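Local coordinates for protein transcriptional regulator Tm0710 (Thermotoga maritima, PDB 2A61) that probably binds DNA as a dimeric, MarR-type winged helix-turn-helix transcriptional regulator, at residues E21-L26 against A34-L39; R27-T32 against D74-R79; P47-E52 against T80-D85; K114-S117 against K123-K126. One frame throughout, in Å; residues are numbered along the deposited sequence.

Contact 1 (E21-L26 against A34-L39); sequences EGRKVL and AQFDIL
One face of the Arg23 guanidinium rests on the rim of the Phe36 ring, whose CD2 sits 3.7 Å from Arg23 CZ over the centre of the group, while Asp37 OD1 lies at the guanidinium's edge, near its plane. The two flat groups stand almost perpendicular, 82° apart, so Arg23 meets the edge of the phenyl ring and not its pi face. At the guanidinium edge, Arg23 NH2 donates to Asp37 OD1 over 2.6 Å in a salt bridge with an N-H...O angle of 150°, reaching the oxygen on its syn side, somewhat out of the carboxylate plane. A water extends the pairing, accepting from Arg23 NH1 at 2.8 Å and donating to Asp37 OD2. The straight run of the arginine chain from CG to NE carries its charged end across to helix 33-45. In the MarR fold this joins the C-terminal part of helix 5-23, part of the dimerisation region, and the turn after it to the first helix of the winged helix-turn-helix domain. Were Arg23 replaced by an alanine, the Asp37 carboxylate would probably lose its charged mate and the edge of Phe36 its cover. Deeper in, Leu26 crosses Phe36 at about a right angle, CD2 lying 3.4 Å from Phe36 CD1, and its other methyl, CD1, packs against Phe36 CB at 3.8 Å. Next to Leu26, Val25 packs on Val104 of helix 95-119.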
loop_
_atom_site.group_PDB
_atom_site.type_symbol
_atom_site.label_atom_id
_atom_site.label_comp_id
_atom_site.label_asym_id
_atom_site.label_seq_id
_atom_site.Cartn_x
_atom_site.Cartn_y
_atom_site.Cartn_z
ATOM N N GLU A 21 3.892 3.236 -10.110
ATOM C CA GLU A 21 4.790 2.924 -11.210
ATOM C C GLU A 21 5.076 1.416 -11.380
ATOM O O GLU A 21 4.995 0.886 -12.473
ATOM C CB GLU A 21 6.088 3.703 -11.057
ATOM C CG GLU A 21 7.048 3.493 -12.247
ATOM C CD GLU A 21 6.581 4.152 -13.578
ATOM O OE1 GLU A 21 5.830 5.154 -13.580
ATOM O OE2 GLU A 21 6.989 3.642 -14.643
ATOM N N GLY A 22 5.407 0.764 -10.272
ATOM C CA GLY A 22 5.610 -0.675 -10.192
ATOM C C GLY A 22 4.388 -1.455 -10.624
ATOM O O GLY A 22 4.526 -2.429 -11.369
ATOM N N ARG A 23 3.202 -1.030 -10.199
ATOM C CA ARG A 23 1.947 -1.804 -10.493
ATOM C C ARG A 23 1.435 -1.727 -11.942
ATOM O O ARG A 23 0.489 -2.428 -12.313
ATOM C CB ARG A 23 0.845 -1.451 -9.500
ATOM C CG ARG A 23 1.028 -2.190 -8.120
ATOM C CD ARG A 23 0.124 -1.615 -7.049
ATOM N NE ARG A 23 0.223 -2.232 -5.731
ATOM C CZ ARG A 23 -0.774 -2.878 -5.115
ATOM N NH1 ARG A 23 -1.975 -2.981 -5.656
ATOM N NH2 ARG A 23 -0.590 -3.378 -3.914
ATOM N N LYS A 24 2.071 -0.872 -12.741
ATOM C CA LYS A 24 1.775 -0.699 -14.180
ATOM C C LYS A 24 2.043 -1.993 -14.955
ATOM O O LYS A 24 1.404 -2.254 -15.979
ATOM C CB LYS A 24 2.567 0.476 -14.765
ATOM C CG LYS A 24 2.043 1.834 -14.315
ATOM C CD LYS A 24 2.941 2.946 -14.858
ATOM C CE LYS A 24 2.382 4.325 -14.541
ATOM N NZ LYS A 24 3.378 5.335 -14.966
ATOM N N VAL A 25 2.961 -2.825 -14.453
ATOM C CA VAL A 25 3.198 -4.140 -15.055
ATOM C C VAL A 25 2.031 -5.148 -14.895
ATOM O O VAL A 25 1.906 -6.075 -15.690
ATOM C CB VAL A 25 4.583 -4.797 -14.632
ATOM C CG1 VAL A 25 5.738 -3.776 -14.708
ATOM C CG2 VAL A 25 4.508 -5.346 -13.313
ATOM N N LEU A 26 1.171 -4.959 -13.892
ATOM C CA LEU A 26 0.031 -5.834 -13.709
ATOM C C LEU A 26 -0.939 -5.866 -14.905
ATOM O O LEU A 26 -1.687 -6.821 -15.084
ATOM C CB LEU A 26 -0.740 -5.427 -12.471
ATOM C CG LEU A 26 -0.076 -5.456 -11.079
ATOM C CD1 LEU A 26 -1.125 -4.992 -10.047
ATOM C CD2 LEU A 26 0.461 -6.862 -10.743
ATOM N N ALA A 34 -6.261 -6.420 -5.913
ATOM C CA ALA A 34 -6.528 -7.343 -4.835
ATOM C C ALA A 34 -5.851 -8.682 -5.087
ATOM O O ALA A 34 -5.309 -9.289 -4.153
ATOM C CB ALA A 34 -8.020 -7.531 -4.643
ATOM N N GLN A 35 -5.855 -9.139 -6.341
ATOM C CA GLN A 35 -5.115 -10.348 -6.684
ATOM C C GLN A 35 -3.616 -10.195 -6.433
ATOM O O GLN A 35 -2.974 -11.128 -5.959
ATOM C CB GLN A 35 -5.329 -10.730 -8.126
ATOM C CG GLN A 35 -6.711 -11.363 -8.473
ATOM C CD GLN A 35 -6.723 -11.816 -9.940
ATOM O OE1 GLN A 35 -6.426 -11.020 -10.827
ATOM N NE2 GLN A 35 -7.049 -13.110 -10.195
ATOM N N PHE A 36 -3.051 -9.058 -6.816
ATOM C CA PHE A 36 -1.634 -8.816 -6.571
ATOM C C PHE A 36 -1.282 -8.754 -5.073
ATOM O O PHE A 36 -0.239 -9.248 -4.653
ATOM C CB PHE A 36 -1.192 -7.499 -7.246
ATOM C CG PHE A 36 0.250 -7.178 -7.039
ATOM C CD1 PHE A 36 1.239 -7.983 -7.595
ATOM C CD2 PHE A 36 0.631 -6.065 -6.302
ATOM C CE1 PHE A 36 2.594 -7.680 -7.389
ATOM C CE2 PHE A 36 1.978 -5.774 -6.105
ATOM C CZ PHE A 36 2.938 -6.590 -6.653
ATOM N N ASP A 37 -2.160 -8.140 -4.287
ATOM C CA ASP A 37 -1.988 -8.087 -2.829
ATOM C C ASP A 37 -1.916 -9.504 -2.197
ATOM O O ASP A 37 -1.130 -9.726 -1.266
ATOM C CB ASP A 37 -3.122 -7.307 -2.183
ATOM C CG ASP A 37 -3.024 -5.795 -2.395
ATOM O OD1 ASP A 37 -1.907 -5.221 -2.556
ATOM O OD2 ASP A 37 -4.120 -5.184 -2.418
ATOM N N ILE A 38 -2.745 -10.434 -2.686
ATOM C CA ILE A 38 -2.624 -11.853 -2.297
ATOM C C ILE A 38 -1.272 -12.429 -2.720
ATOM O O ILE A 38 -0.592 -13.086 -1.919
ATOM C CB ILE A 38 -3.731 -12.725 -2.920
ATOM C CG1 ILE A 38 -5.103 -12.324 -2.339
ATOM C CG2 ILE A 38 -3.396 -14.196 -2.790
ATOM C CD1 ILE A 38 -6.241 -12.915 -3.113
ATOM N N LEU A 39 -0.881 -12.186 -3.964
ATOM C CA LEU A 39 0.371 -12.775 -4.479
ATOM C C LEU A 39 1.583 -12.231 -3.773
ATOM O O LEU A 39 2.496 -13.002 -3.442
ATOM C CB LEU A 39 0.563 -12.527 -5.968
ATOM C CG LEU A 39 -0.256 -13.260 -7.005
ATOM C CD1 LEU A 39 0.086 -12.691 -8.407
ATOM C CD2 LEU A 39 0.055 -14.749 -6.938
HETATM O O HOH W 1 -4.142 -3.124 -3.908
#

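Contact 2 (R27-T32 against D74-R79); sequences RDFGIT and DGYLTR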
loop_
_atom_site.group_PDB
_atom_site.type_symbol
_atom_site.label_atom_id
_atom_site.label_comp_id
_atom_site.label_asym_id
_atom_site.label_seq_id
_atom_site.Cartn_x
_atom_site.Cartn_y
_atom_site.Cartn_z
ATOM N N ARG A 27 -0.936 -4.800 -15.690
ATOM C CA ARG A 27 -1.735 -4.707 -16.894
ATOM C C ARG A 27 -1.310 -5.763 -17.895
ATOM O O ARG A 27 -2.131 -6.326 -18.601
ATOM C CB ARG A 27 -1.528 -3.312 -17.500
ATOM C CG ARG A 27 -2.576 -3.025 -18.545
ATOM C CD ARG A 27 -2.013 -2.255 -19.663
ATOM N NE ARG A 27 -2.397 -0.864 -19.621
ATOM C CZ ARG A 27 -3.089 -0.244 -20.573
ATOM N NH1 ARG A 27 -3.522 -0.896 -21.629
ATOM N NH2 ARG A 27 -3.357 1.036 -20.442
ATOM N N ASP A 28 -0.009 -6.024 -17.958
ATOM C CA ASP A 28 0.540 -7.017 -18.863
ATOM C C ASP A 28 0.035 -8.422 -18.524
ATOM O O ASP A 28 0.010 -9.277 -19.378
ATOM C CB ASP A 28 2.067 -7.014 -18.769
ATOM C CG ASP A 28 2.685 -5.694 -19.201
ATOM O OD1 ASP A 28 2.035 -4.952 -19.954
ATOM O OD2 ASP A 28 3.836 -5.410 -18.792
ATOM N N PHE A 29 -0.336 -8.664 -17.268
ATOM C CA PHE A 29 -0.749 -9.993 -16.803
ATOM C C PHE A 29 -2.241 -10.150 -16.651
ATOM O O PHE A 29 -2.722 -11.243 -16.458
ATOM C CB PHE A 29 -0.060 -10.288 -15.465
ATOM C CG PHE A 29 1.421 -10.395 -15.586
ATOM C CD1 PHE A 29 2.228 -9.308 -15.318
ATOM C CD2 PHE A 29 2.010 -11.596 -16.036
ATOM C CE1 PHE A 29 3.621 -9.380 -15.479
ATOM C CE2 PHE A 29 3.420 -11.713 -16.189
ATOM C CZ PHE A 29 4.227 -10.603 -15.916
ATOM N N GLY A 30 -2.973 -9.045 -16.690
ATOM C CA GLY A 30 -4.382 -9.049 -16.301
ATOM C C GLY A 30 -4.654 -9.288 -14.831
ATOM O O GLY A 30 -5.775 -9.758 -14.483
ATOM N N ILE A 31 -3.657 -8.993 -13.968
ATOM C CA ILE A 31 -3.811 -9.212 -12.487
ATOM C C ILE A 31 -4.384 -7.984 -11.792
ATOM O O ILE A 31 -3.929 -6.866 -12.013
ATOM C CB ILE A 31 -2.467 -9.721 -11.859
ATOM C CG1 ILE A 31 -2.149 -11.095 -12.503
ATOM C CG2 ILE A 31 -2.500 -9.777 -10.293
ATOM C CD1 ILE A 31 -0.726 -11.559 -12.304
ATOM N N THR A 32 -5.435 -8.168 -11.003
ATOM C CA THR A 32 -6.078 -7.007 -10.389
ATOM C C THR A 32 -5.303 -6.616 -9.106
ATOM O O THR A 32 -4.528 -7.432 -8.566
ATOM C CB THR A 32 -7.560 -7.280 -10.019
ATOM O OG1 THR A 32 -7.601 -8.118 -8.850
ATOM C CG2 THR A 32 -8.374 -7.965 -11.208
ATOM N N ASP A 74 -4.931 -19.748 -13.653
ATOM C CA ASP A 74 -3.919 -19.114 -14.527
ATOM C C ASP A 74 -2.447 -19.405 -14.187
ATOM O O ASP A 74 -1.552 -18.913 -14.866
ATOM C CB ASP A 74 -4.171 -17.595 -14.667
ATOM C CG ASP A 74 -5.572 -17.258 -15.249
ATOM O OD1 ASP A 74 -6.123 -18.052 -16.050
ATOM O OD2 ASP A 74 -6.121 -16.200 -14.893
ATOM N N GLY A 75 -2.205 -20.222 -13.159
ATOM C CA GLY A 75 -0.864 -20.714 -12.828
ATOM C C GLY A 75 -0.025 -19.815 -11.937
ATOM O O GLY A 75 1.196 -19.982 -11.905
ATOM N N TYR A 76 -0.646 -18.841 -11.260
ATOM C CA TYR A 76 0.095 -17.922 -10.330
ATOM C C TYR A 76 0.196 -18.397 -8.869
ATOM O O TYR A 76 1.172 -18.079 -8.142
ATOM C CB TYR A 76 -0.527 -16.508 -10.379
ATOM C CG TYR A 76 -0.467 -15.899 -11.753
ATOM C CD1 TYR A 76 0.749 -15.468 -12.282
ATOM C CD2 TYR A 76 -1.620 -15.784 -12.550
ATOM C CE1 TYR A 76 0.828 -14.927 -13.543
ATOM C CE2 TYR A 76 -1.540 -15.234 -13.847
ATOM C CZ TYR A 76 -0.312 -14.810 -14.317
ATOM O OH TYR A 76 -0.163 -14.287 -15.575
ATOM N N LEU A 77 -0.806 -19.182 -8.474
ATOM C CA LEU A 77 -0.902 -19.814 -7.178
ATOM C C LEU A 77 -1.137 -21.316 -7.343
ATOM O O LEU A 77 -1.661 -21.771 -8.348
ATOM C CB LEU A 77 -2.104 -19.259 -6.392
ATOM C CG LEU A 77 -1.904 -17.850 -5.821
ATOM C CD1 LEU A 77 -3.057 -17.465 -4.929
ATOM C CD2 LEU A 77 -0.637 -17.787 -5.031
ATOM N N THR A 78 -0.777 -22.061 -6.323
ATOM C CA THR A 78 -1.210 -23.452 -6.187
ATOM C C THR A 78 -1.606 -23.651 -4.734
ATOM O O THR A 78 -1.787 -22.653 -3.995
ATOM C CB THR A 78 -0.175 -24.465 -6.783
ATOM O OG1 THR A 78 -0.750 -25.769 -6.820
ATOM C CG2 THR A 78 1.164 -24.501 -6.017
ATOM N N ARG A 79 -1.725 -24.907 -4.314
ATOM C CA ARG A 79 -2.354 -25.288 -3.068
ATOM C C ARG A 79 -1.512 -26.433 -2.461
ATOM O O ARG A 79 -0.929 -27.227 -3.190
ATOM C CB ARG A 79 -3.690 -25.878 -3.481
ATOM C CG ARG A 79 -4.736 -25.954 -2.470
ATOM C CD ARG A 79 -5.972 -26.354 -3.240
ATOM N NE ARG A 79 -6.722 -25.182 -3.669
ATOM C CZ ARG A 79 -7.989 -24.964 -3.342
ATOM N NH1 ARG A 79 -8.652 -25.849 -2.617
ATOM N NH2 ARG A 79 -8.584 -23.851 -3.722
HETATM O O HOH W 2 -2.330 -13.958 -17.015
#
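A single methyl group set almost centrally over an aromatic face marks this contact: Ile31 CD1 lies 3.9 Å from the centroid of the Tyr76 ring and only 12° off its normal, a CH-pi interaction. The isoleucine and tyrosine side chains approach from opposite directions, and the methyl is nearly equidistant from several ring carbons, the nearest being Tyr76 CZ at 3.8 Å from Ile31 CD1. With CG1 anti to the carbonyl carbon (chi1 -63°) and the chain extended beyond it (chi2 164°), Ile31 delivers its delta methyl as the touching end.

Phe29 meets the phenol end of Tyr76. Its CD2, at the edge of the phenyl ring, is 3.5 Å from Tyr76 OH, so this is an edge contact with the hydroxyl and not a ring stack. The hydroxyl also has a polar link back to the main chain of Phe29: a water lies 2.6 Å from Tyr76 OH, in the plane of the tyrosine ring, and donates to Phe29 O at 2.8 Å. Thus the tyrosine is touched on a face by Ile31 and tied through its oxygen to the backbone of Phe29. Between these two residues, Gly30 turns the chain with positive phi, and Gly75, just before Tyr76, ends helix 61-73 in a Schellman motif.

Val100 of helix 95-119 packs against Phe29, Ile31 and Tyr76 alike, while Leu39 of helix 33-45 and Leu71 of helix 61-73 also touch the tyrosine, which immediately precedes strand 77-82, the first strand of the wing.

Contact 3 (P47-E52 against T80-D85); sequences PKRPGE and TPDPAD
With CG anti to the carbonyl carbon (chi1 -52°) and the chain then extended as far as NE, Arg49 carries its guanidinium across to Asp82, whose CG stands anti to the backbone N (chi1 -178°). The arginine grips end-on: NH1 and NH2 each donate to Asp82 OD2 at 3.0 Å, forming a forked salt bridge onto one oxygen. That oxygen lies in the guanidinium plane, whereas both nitrogens come to it from well above the carboxylate plane, on the same face, the two planes being turned 62° from each other. The other carboxylate oxygen serves the turn that follows. Asp82 OD1 accepts from Ala84 N at 3.1 Å, an Asx turn, and the type I turn from Asp82 to Asp85 is closed by Asp85 N donating to Asp82 O at 3.0 Å. On the other segment, Arg49 holds the N-cap position of helix 50-57, and its backbone N donates to Glu52 OE1 at 3.0 Å. Alanine at Asp82 would probably leave the Arg49 guanidinium without this carboxylate and the turn without its Asx bond. The arginine side chain also touches Ala88 and Phe90 of strand 88-93, the second strand of the wing of this winged-helix domain. Since OD1 is taken up by the turn and OD2 by the arginine, the Asx turn probably steadies the carboxylate that pairs the wing with the start of helix 50-57.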
loop_
_atom_site.group_PDB
_atom_site.type_symbol
_atom_site.label_atom_id
_atom_site.label_comp_id
_atom_site.label_asym_id
_atom_site.label_seq_id
_atom_site.Cartn_x
_atom_site.Cartn_y
_atom_site.Cartn_z
ATOM N N PRO A 47 3.159 -19.342 2.664
ATOM C CA PRO A 47 1.851 -20.009 2.560
ATOM C C PRO A 47 0.818 -19.337 3.445
ATOM O O PRO A 47 1.106 -18.984 4.608
ATOM C CB PRO A 47 2.120 -21.434 3.052
ATOM C CG PRO A 47 3.596 -21.632 2.857
ATOM C CD PRO A 47 4.259 -20.291 2.943
ATOM N N LYS A 48 -0.374 -19.123 2.895
ATOM C CA LYS A 48 -1.417 -18.455 3.617
ATOM C C LYS A 48 -2.689 -19.290 3.539
ATOM O O LYS A 48 -3.044 -19.832 2.466
ATOM C CB LYS A 48 -1.673 -17.040 3.063
ATOM C CG LYS A 48 -0.562 -16.070 3.195
ATOM C CD LYS A 48 -0.337 -15.746 4.709
ATOM C CE LYS A 48 0.741 -14.697 4.919
ATOM N NZ LYS A 48 0.901 -14.352 6.387
ATOM N N ARG A 49 -3.398 -19.362 4.676
ATOM C CA ARG A 49 -4.728 -20.004 4.691
ATOM C C ARG A 49 -5.723 -19.040 4.039
ATOM O O ARG A 49 -5.500 -17.824 4.055
ATOM C CB ARG A 49 -5.180 -20.280 6.147
ATOM C CG ARG A 49 -4.129 -21.048 6.993
ATOM C CD ARG A 49 -4.632 -21.275 8.413
ATOM N NE ARG A 49 -3.704 -22.122 9.202
ATOM C CZ ARG A 49 -3.770 -23.453 9.246
ATOM N NH1 ARG A 49 -4.663 -24.105 8.515
ATOM N NH2 ARG A 49 -2.920 -24.153 10.005
ATOM N N PRO A 50 -6.835 -19.573 3.492
ATOM C CA PRO A 50 -7.833 -18.710 2.874
ATOM C C PRO A 50 -8.419 -17.688 3.842
ATOM O O PRO A 50 -8.636 -16.571 3.451
ATOM C CB PRO A 50 -8.914 -19.697 2.400
ATOM C CG PRO A 50 -8.236 -20.975 2.285
ATOM C CD PRO A 50 -7.187 -21.007 3.357
ATOM N N GLY A 51 -8.660 -18.069 5.105
ATOM C CA GLY A 51 -9.046 -17.131 6.157
ATOM C C GLY A 51 -8.080 -15.991 6.412
ATOM O O GLY A 51 -8.524 -14.890 6.664
ATOM N N GLU A 52 -6.766 -16.256 6.377
ATOM C CA GLU A 52 -5.733 -15.215 6.537
ATOM C C GLU A 52 -5.734 -14.196 5.376
ATOM O O GLU A 52 -5.519 -12.986 5.564
ATOM C CB GLU A 52 -4.352 -15.871 6.637
ATOM C CG GLU A 52 -4.186 -16.716 7.950
ATOM C CD GLU A 52 -2.892 -17.546 8.036
ATOM O OE1 GLU A 52 -2.293 -17.845 6.996
ATOM O OE2 GLU A 52 -2.503 -17.968 9.171
ATOM N N THR A 80 -1.478 -26.508 -1.132
ATOM C CA THR A 80 -0.897 -27.629 -0.407
ATOM C C THR A 80 -1.693 -27.897 0.902
ATOM O O THR A 80 -2.212 -26.968 1.534
ATOM C CB THR A 80 0.640 -27.419 -0.190
ATOM O OG1 THR A 80 1.226 -28.612 0.350
ATOM C CG2 THR A 80 0.914 -26.202 0.725
ATOM N N PRO A 81 -1.868 -29.186 1.273
ATOM C CA PRO A 81 -2.653 -29.447 2.478
ATOM C C PRO A 81 -1.969 -28.980 3.757
ATOM O O PRO A 81 -0.733 -28.819 3.822
ATOM C CB PRO A 81 -2.824 -30.978 2.498
ATOM C CG PRO A 81 -1.734 -31.514 1.624
ATOM C CD PRO A 81 -1.431 -30.424 0.603
ATOM N N ASP A 82 -2.809 -28.754 4.755
ATOM C CA ASP A 82 -2.341 -28.556 6.108
ATOM C C ASP A 82 -2.043 -29.952 6.668
ATOM O O ASP A 82 -2.965 -30.710 6.916
ATOM C CB ASP A 82 -3.400 -27.806 6.925
ATOM C CG ASP A 82 -2.961 -27.522 8.358
ATOM O OD1 ASP A 82 -1.864 -27.959 8.758
ATOM O OD2 ASP A 82 -3.740 -26.883 9.081
ATOM N N PRO A 83 -0.759 -30.264 6.895
ATOM C CA PRO A 83 -0.365 -31.589 7.381
ATOM C C PRO A 83 -0.900 -31.930 8.792
ATOM O O PRO A 83 -0.925 -33.102 9.175
ATOM C CB PRO A 83 1.159 -31.549 7.354
ATOM C CG PRO A 83 1.504 -30.120 7.431
ATOM C CD PRO A 83 0.391 -29.346 6.787
ATOM N N ALA A 84 -1.350 -30.930 9.539
ATOM C CA ALA A 84 -2.001 -31.163 10.822
ATOM C C ALA A 84 -3.549 -31.265 10.760
ATOM O O ALA A 84 -4.168 -31.599 11.755
ATOM C CB ALA A 84 -1.576 -30.104 11.813
ATOM N N ASP A 85 -4.169 -30.974 9.607
ATOM C CA ASP A 85 -5.642 -30.936 9.512
ATOM C C ASP A 85 -6.097 -31.243 8.058
ATOM O O ASP A 85 -5.955 -30.412 7.164
ATOM C CB ASP A 85 -6.176 -29.578 10.032
ATOM C CG ASP A 85 -7.716 -29.431 9.926
ATOM O OD1 ASP A 85 -8.416 -30.394 9.535
ATOM O OD2 ASP A 85 -8.230 -28.337 10.242
#

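Contact 4 (K114-S117 against K123-K126); sequences KITS and KSSK
Two successive helices, 95-119 and 121-141, come close where Thr116 and Ser124 face each other, their CA atoms 5.5 Å apart. Ser124 directs its CB toward the first helix and puts OG against the main chain there: Ser124 OG lies 2.9 Å from Thr116 O and 3.3 Å from Thr116 CA. The serine hydroxyl hydrogen-bonds to Gly120 O, four residues earlier, which is its stronger partner; whether its one proton also serves Thr116 O is not settled.

The threonine contributes mainly carbon. Thr116 CB is 3.4 Å from Ser124 OG and 4.0 Å from Ser124 CB, and the methyl CG2 stands 3.9 Å from the same hydroxyl oxygen. Its own hydroxyl is engaged within its helix: at chi1 59° the OG1 of Thr116 lies between the backbone N and the carbonyl carbon, turned back to the carbonyl oxygens of Ile112 and Glu113. The small serine lets the two backbones approach closely, with a carbonyl, a hydroxyl and a few carbons filling the junction.

The second subunit packs against this junction. Phe7 of that subunit packs on Thr116, Val137 of the second subunit on Ile115, and Glu133 of the second subunit forms a salt bridge with Lys123. The whole is a short, sharp connection between two successive helices in the helical dimerisation region of a MarR-type regulator, where the long helix 95-119 gives way to the C-terminal helix.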
loop_
_atom_site.group_PDB
_atom_site.type_symbol
_atom_site.label_atom_id
_atom_site.label_comp_id
_atom_site.label_asym_id
_atom_site.label_seq_id
_atom_site.Cartn_x
_atom_site.Cartn_y
_atom_site.Cartn_z
ATOM N N LYS A 114 16.244 5.942 -13.103
ATOM C CA LYS A 114 16.095 7.229 -13.813
ATOM C C LYS A 114 16.193 8.428 -12.858
ATOM O O LYS A 114 16.795 9.462 -13.197
ATOM C CB LYS A 114 14.781 7.288 -14.603
ATOM C CG LYS A 114 14.720 6.351 -15.796
ATOM C CD LYS A 114 13.498 6.619 -16.719
ATOM C CE LYS A 114 13.184 5.405 -17.617
ATOM N NZ LYS A 114 14.416 4.915 -18.347
ATOM N N ILE A 115 15.598 8.280 -11.674
ATOM C CA ILE A 115 15.611 9.315 -10.637
ATOM C C ILE A 115 17.042 9.576 -10.171
ATOM O O ILE A 115 17.516 10.724 -10.166
ATOM C CB ILE A 115 14.732 8.918 -9.396
ATOM C CG1 ILE A 115 13.330 8.453 -9.811
ATOM C CG2 ILE A 115 14.665 10.056 -8.370
ATOM C CD1 ILE A 115 12.779 9.079 -11.059
ATOM N N THR A 116 17.735 8.503 -9.802
ATOM C CA THR A 116 19.117 8.628 -9.315
ATOM C C THR A 116 20.069 9.137 -10.411
ATOM O O THR A 116 21.055 9.852 -10.124
ATOM C CB THR A 116 19.645 7.316 -8.702
ATOM O OG1 THR A 116 19.599 6.287 -9.692
ATOM C CG2 THR A 116 18.817 6.897 -7.464
ATOM N N SER A 117 19.770 8.813 -11.664
ATOM C CA SER A 117 20.517 9.388 -12.782
ATOM C C SER A 117 20.321 10.921 -12.892
ATOM O O SER A 117 21.272 11.682 -13.075
ATOM C CB SER A 117 20.113 8.700 -14.085
ATOM O OG SER A 117 20.808 9.266 -15.184
ATOM N N LYS A 123 24.768 13.393 -5.255
ATOM C CA LYS A 123 23.522 13.654 -4.543
ATOM C C LYS A 123 22.747 12.355 -4.207
ATOM O O LYS A 123 22.215 12.224 -3.111
ATOM C CB LYS A 123 22.662 14.614 -5.347
ATOM C CG LYS A 123 21.407 15.036 -4.662
ATOM C CD LYS A 123 20.815 16.222 -5.380
ATOM C CE LYS A 123 21.604 17.466 -5.113
ATOM N NZ LYS A 123 21.175 18.452 -6.118
ATOM N N SER A 124 22.694 11.411 -5.140
ATOM C CA SER A 124 22.047 10.118 -4.885
ATOM C C SER A 124 22.661 9.385 -3.701
ATOM O O SER A 124 21.932 8.745 -2.956
ATOM C CB SER A 124 22.089 9.203 -6.126
ATOM O OG SER A 124 21.421 9.833 -7.217
ATOM N N SER A 125 23.996 9.433 -3.584
ATOM C CA SER A 125 24.736 8.841 -2.459
ATOM C C SER A 125 24.363 9.483 -1.129
ATOM O O SER A 125 24.110 8.775 -0.144
ATOM C CB SER A 125 26.248 8.959 -2.673
ATOM O OG SER A 125 26.647 8.111 -3.737
ATOM N N LYS A 126 24.334 10.818 -1.115
ATOM C CA LYS A 126 23.924 11.566 0.065
ATOM C C LYS A 126 22.522 11.155 0.495
ATOM O O LYS A 126 22.292 10.902 1.680
ATOM C CB LYS A 126 23.952 13.078 -0.186
ATOM C CG LYS A 126 25.114 13.806 0.427
ATOM C CD LYS A 126 26.132 14.211 -0.645
ATOM C CE LYS A 126 27.070 15.312 -0.113
ATOM N NZ LYS A 126 27.674 16.127 -1.218
#

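In the fold
Contacts 1 and 2 lie nearest the chain's centre and touch each other: Leu26 O probably accepts from Ile31 N, and Ile31 packs on Phe36, so the charged pair of contact 1 borders an apolar core shared with contact 2. Contact 2 is buried and chiefly apolar, with one water bridge; contacts 1, 3 and 4 are partly buried. Contacts 2 and 3 both use strand 77-82, one at its root, the other at its far end, where the chemistry becomes ionic. Contact 4, about 43 Å from contact 3 between centres and on the other side of the chain's centre, brings two helices together around a serine hydroxyl; like contacts 1 and 2, it borders the second subunit, which touches neither segment of contact 3.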